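Local coordinates for protein glutathione synthetase-like effector 30 (Gpa-GSS30-apo) (Globodera pallida, PDB 5OET) that is a glutathione synthetase-like effector of a plant-parasitic nematode, related to the ATP-dependent ligases that make glutathione and probably derived from a housekeeping enzyme of that kind, at residues L114-S119 with G483-G488; P159-C164 with Y341-S346. All coordinates share one frame; numbering follows the deposited sequence.

In the fold
Contacts 1 and 2 lie side by side, their centres about 8 Å apart, on the same side of the chain's centre. They share one mixed sheet, in which strands 160-173 and 469-484 are antiparallel neighbours; helix 98-119 meets the end of the second strand in contact 1, and the short helix 342-345 meets the first in contact 2. Along the chain, contact 2 is nested inside the long loop that contact 1 closes. A probable hydrogen bond between S119 OG and S346 OG links the end of helix 98-119 to the residue just after helix 342-345, and M485 N probably bonds to P159 O. Four distant pieces of the glutathione synthase fold thus converge on one largely apolar layer.

Contact 1: L114-S119 with G483-G488; sequences LYFRAS and GNMETG
The ring of F116 reaches from the helix to the chain that leaves strand 469-484, and its outer atoms make every close approach across the contact. Its CG stands anti to the backbone N (chi1 176°), which carries the ring out from the helix so that CE1, CE2 and CZ lead.

Apolar packing comes first. CE1 of F116 lies 3.9 Å from CG of M485, the two side chains meeting at a slant, while CZ of F116 is 3.8 Å from CA of G483. G483 has no side chain, and its CA can come right up to the ring.

Carbonyl oxygens form a second group. N484 O is 3.7 Å from F116 CZ and G488 O is 3.6 Å from F116 CE2, both near the ring plane at its edge, where the C-H bonds carry a slight positive charge.

The layout is that of a helix packed against the end of an inner strand of the mixed sheet, where that strand runs into a turn, here an Asx turn and Asx motif. N484 OD1 accepts from E486 N at 2.8 Å. T487 N, 3.0 Å from N484 OD1, comes from above the carbonyl plane, and the two bonds hold the turn in shape. G488 N, bonded to N484 O, closes the turn, and the positive phi of G488 (79°) takes the chain out of the helical run at 485-487.

Within the helix, Y115 O accepts from both S119 N and S119 OG, which approach from opposite faces of its plane.

Contact 2: P159-C164 with Y341-S346; sequences PVAMFC and YIFALS
The CD2-CE2 bond of F343 rests over one face of the F163 ring, and this aromatic pair is the close-packed part of the contact. Atom CE2 of F343 sits over the centre of the F163 ring, 3.4 Å above its plane, and comes within 3.5 Å of F163 CG. The neighbouring CD2 of F343 lies 3.6 Å from F163 CE1. The planes meet at 44°, an oblique pair with the centroids of the F163 and F343 rings 4.6 Å apart. F163 has CG anti to its own backbone nitrogen (chi1 169°), which swings the ring off the strand and presents a face to the helix; F343 projects from the short, weakly bonded helix 342-345 toward the strand to meet it.

Beside this pair the packing is looser. CB of A161, two residues earlier on the same side of the strand, stands 4.4 Å from CE1 of F343. The small methyl of A161 brushes the CE1 side of the ring, an apolar contact well beyond close packing. Farther out the segments diverge: P159, in the loop before the strand, and V160, its first residue, are partly exposed, and A344 on the helix is exposed. M162 points away, and C164 is held by its disulfide to C480 of the neighbouring strand 469-484. Helix 98-119 adds L112 and Y115 against F163, and F116 against F343.

With no hydrogen bond between the two segments, the helix is held to the sheet here by buried apolar surface, and the fit depends on ring shape and orientation rather than on polar pairing.

Contact 1: L114-S119 with G483-G488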
# COMPACT_ATOMS: atom_id res chain seq x y z
N LEU A 114 2.34 -8.19 -34.81
CA LEU A 114 2.98 -9.39 -35.38
C LEU A 114 2.52 -10.69 -34.69
O LEU A 114 2.21 -11.65 -35.35
CB LEU A 114 4.49 -9.27 -35.28
CG LEU A 114 5.32 -10.52 -35.57
CD1 LEU A 114 5.08 -10.99 -36.99
CD2 LEU A 114 6.79 -10.25 -35.36
N TYR A 115 2.53 -10.72 -33.36
CA TYR A 115 2.14 -11.91 -32.63
C TYR A 115 0.63 -12.15 -32.68
O TYR A 115 0.20 -13.30 -32.68
CB TYR A 115 2.64 -11.84 -31.19
CG TYR A 115 4.11 -12.11 -31.08
CD1 TYR A 115 4.59 -13.40 -31.05
CD2 TYR A 115 5.01 -11.07 -31.05
CE1 TYR A 115 5.94 -13.64 -30.97
CE2 TYR A 115 6.37 -11.29 -30.97
CZ TYR A 115 6.84 -12.58 -30.94
OH TYR A 115 8.19 -12.78 -30.86
N PHE A 116 -0.16 -11.08 -32.74
CA PHE A 116 -1.60 -11.22 -32.92
C PHE A 116 -1.93 -11.90 -34.24
O PHE A 116 -2.70 -12.83 -34.26
CB PHE A 116 -2.28 -9.85 -32.84
CG PHE A 116 -3.76 -9.91 -33.10
CD1 PHE A 116 -4.57 -10.70 -32.30
CD2 PHE A 116 -4.33 -9.22 -34.16
CE1 PHE A 116 -5.93 -10.79 -32.55
CE2 PHE A 116 -5.69 -9.28 -34.40
CZ PHE A 116 -6.49 -10.08 -33.60
N ARG A 117 -1.34 -11.42 -35.32
CA ARG A 117 -1.58 -11.94 -36.67
C ARG A 117 -1.02 -13.34 -36.90
O ARG A 117 -1.63 -14.14 -37.60
CB ARG A 117 -1.01 -10.98 -37.70
CG ARG A 117 -1.77 -9.68 -37.77
CD ARG A 117 -1.08 -8.65 -38.67
NE ARG A 117 -1.68 -7.32 -38.51
CZ ARG A 117 -1.31 -6.23 -39.18
NH1 ARG A 117 -0.33 -6.26 -40.08
NH2 ARG A 117 -1.94 -5.07 -38.95
N ALA A 118 0.13 -13.62 -36.32
CA ALA A 118 0.64 -14.99 -36.27
C ALA A 118 -0.29 -15.93 -35.51
O ALA A 118 -0.42 -17.09 -35.87
CB ALA A 118 2.01 -15.01 -35.63
N SER A 119 -0.90 -15.43 -34.44
CA SER A 119 -1.87 -16.20 -33.64
C SER A 119 -3.21 -16.46 -34.34
O SER A 119 -3.88 -17.43 -34.03
CB SER A 119 -2.09 -15.51 -32.30
OG SER A 119 -0.87 -15.42 -31.59
N GLY A 483 -8.80 -7.58 -30.10
CA GLY A 483 -8.86 -7.92 -31.51
C GLY A 483 -9.72 -9.12 -31.79
O GLY A 483 -9.98 -9.92 -30.88
N ASN A 484 -10.17 -9.23 -33.04
CA ASN A 484 -11.04 -10.30 -33.49
C ASN A 484 -10.20 -11.26 -34.30
O ASN A 484 -9.66 -10.88 -35.32
CB ASN A 484 -12.17 -9.74 -34.35
CG ASN A 484 -13.09 -10.81 -34.89
OD1 ASN A 484 -12.65 -11.76 -35.55
ND2 ASN A 484 -14.37 -10.66 -34.65
N MET A 485 -10.13 -12.51 -33.89
CA MET A 485 -9.23 -13.47 -34.51
C MET A 485 -9.73 -14.15 -35.77
O MET A 485 -8.97 -14.90 -36.39
CB MET A 485 -8.87 -14.54 -33.50
CG MET A 485 -8.25 -13.96 -32.27
SD MET A 485 -7.50 -15.30 -31.38
CE MET A 485 -8.96 -16.11 -30.73
N GLU A 486 -10.99 -13.91 -36.14
CA GLU A 486 -11.55 -14.48 -37.37
C GLU A 486 -11.33 -13.56 -38.54
O GLU A 486 -11.07 -14.02 -39.64
CB GLU A 486 -13.05 -14.80 -37.20
CG GLU A 486 -13.35 -16.28 -37.02
CD GLU A 486 -14.64 -16.53 -36.27
OE1 GLU A 486 -15.67 -15.93 -36.65
OE2 GLU A 486 -14.61 -17.31 -35.28
N THR A 487 -11.45 -12.26 -38.30
CA THR A 487 -11.12 -11.22 -39.28
C THR A 487 -9.65 -10.76 -39.20
O THR A 487 -9.07 -10.38 -40.21
CB THR A 487 -12.07 -10.01 -39.11
OG1 THR A 487 -11.89 -9.41 -37.82
CG2 THR A 487 -13.51 -10.46 -39.23
N GLY A 488 -9.06 -10.79 -38.01
CA GLY A 488 -7.72 -10.22 -37.78
C GLY A 488 -7.71 -8.70 -37.62
O GLY A 488 -6.65 -8.08 -37.68

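Contact 2: P159-C164 with Y341-S346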
# COMPACT_ATOMS: atom_id res chain seq x y z
N PRO A 159 -14.69 -15.08 -31.06
CA PRO A 159 -13.67 -14.46 -31.94
C PRO A 159 -12.82 -13.37 -31.30
O PRO A 159 -11.68 -13.18 -31.70
CB PRO A 159 -14.50 -13.84 -33.07
CG PRO A 159 -15.77 -14.60 -33.07
CD PRO A 159 -16.04 -14.93 -31.64
N VAL A 160 -13.40 -12.65 -30.34
CA VAL A 160 -12.72 -11.52 -29.70
C VAL A 160 -11.78 -12.02 -28.61
O VAL A 160 -12.21 -12.67 -27.65
CB VAL A 160 -13.73 -10.49 -29.12
CG1 VAL A 160 -13.00 -9.41 -28.31
CG2 VAL A 160 -14.53 -9.86 -30.24
N ALA A 161 -10.51 -11.70 -28.79
CA ALA A 161 -9.45 -12.00 -27.84
C ALA A 161 -8.95 -10.70 -27.27
O ALA A 161 -8.95 -9.68 -27.94
CB ALA A 161 -8.31 -12.74 -28.53
N MET A 162 -8.54 -10.76 -26.01
CA MET A 162 -7.82 -9.69 -25.33
C MET A 162 -6.39 -10.16 -25.24
O MET A 162 -6.14 -11.27 -24.81
CB MET A 162 -8.38 -9.49 -23.94
CG MET A 162 -7.56 -8.57 -23.07
SD MET A 162 -8.52 -8.20 -21.60
CE MET A 162 -7.19 -7.64 -20.53
N PHE A 163 -5.45 -9.32 -25.64
CA PHE A 163 -4.08 -9.76 -25.83
C PHE A 163 -3.14 -8.73 -25.25
O PHE A 163 -3.01 -7.64 -25.79
CB PHE A 163 -3.86 -10.00 -27.33
CG PHE A 163 -2.44 -10.20 -27.71
CD1 PHE A 163 -1.59 -11.00 -26.95
CD2 PHE A 163 -1.94 -9.59 -28.87
CE1 PHE A 163 -0.26 -11.17 -27.33
CE2 PHE A 163 -0.63 -9.76 -29.25
CZ PHE A 163 0.22 -10.55 -28.49
N CYS A 164 -2.53 -9.08 -24.11
CA CYS A 164 -1.60 -8.21 -23.39
C CYS A 164 -0.22 -8.87 -23.46
O CYS A 164 -0.09 -10.08 -23.27
CB CYS A 164 -2.03 -7.99 -21.93
SG CYS A 164 -3.44 -6.86 -21.60
N TYR A 341 -5.66 -19.83 -25.62
CA TYR A 341 -4.52 -20.74 -25.57
C TYR A 341 -3.62 -20.72 -26.80
O TYR A 341 -2.41 -20.88 -26.66
CB TYR A 341 -4.94 -22.18 -25.23
CG TYR A 341 -4.63 -22.53 -23.81
CD1 TYR A 341 -3.33 -22.84 -23.44
CD2 TYR A 341 -5.61 -22.51 -22.81
CE1 TYR A 341 -3.01 -23.14 -22.12
CE2 TYR A 341 -5.31 -22.83 -21.49
CZ TYR A 341 -4.00 -23.14 -21.15
OH TYR A 341 -3.64 -23.45 -19.86
N ILE A 342 -4.20 -20.48 -27.98
CA ILE A 342 -3.43 -20.35 -29.23
C ILE A 342 -2.21 -19.42 -29.12
O ILE A 342 -1.19 -19.65 -29.78
CB ILE A 342 -4.33 -19.92 -30.42
CG1 ILE A 342 -3.59 -19.97 -31.75
CG2 ILE A 342 -4.88 -18.51 -30.24
CD1 ILE A 342 -3.12 -21.35 -32.14
N PHE A 343 -2.31 -18.40 -28.26
CA PHE A 343 -1.23 -17.44 -28.09
C PHE A 343 -0.03 -18.03 -27.38
O PHE A 343 1.10 -17.57 -27.60
CB PHE A 343 -1.71 -16.20 -27.35
CG PHE A 343 -2.49 -15.27 -28.21
CD1 PHE A 343 -3.77 -15.58 -28.60
CD2 PHE A 343 -1.94 -14.10 -28.65
CE1 PHE A 343 -4.50 -14.72 -29.39
CE2 PHE A 343 -2.66 -13.23 -29.44
CZ PHE A 343 -3.94 -13.55 -29.82
N ALA A 344 -0.25 -19.05 -26.54
CA ALA A 344 0.86 -19.78 -25.93
C ALA A 344 1.75 -20.47 -26.98
O ALA A 344 2.96 -20.57 -26.77
CB ALA A 344 0.34 -20.82 -24.95
N LEU A 345 1.15 -20.94 -28.07
CA LEU A 345 1.89 -21.51 -29.19
C LEU A 345 2.70 -20.43 -29.97
O LEU A 345 3.83 -20.67 -30.40
CB LEU A 345 0.92 -22.26 -30.13
CG LEU A 345 1.51 -23.17 -31.21
CD1 LEU A 345 2.38 -24.27 -30.62
CD2 LEU A 345 0.39 -23.79 -32.03
N SER A 346 2.13 -19.23 -30.12
CA SER A 346 2.84 -18.15 -30.82
C SER A 346 3.89 -17.43 -29.95
O SER A 346 4.55 -16.52 -30.44
CB SER A 346 1.85 -17.13 -31.39
OG SER A 346 1.41 -16.20 -30.42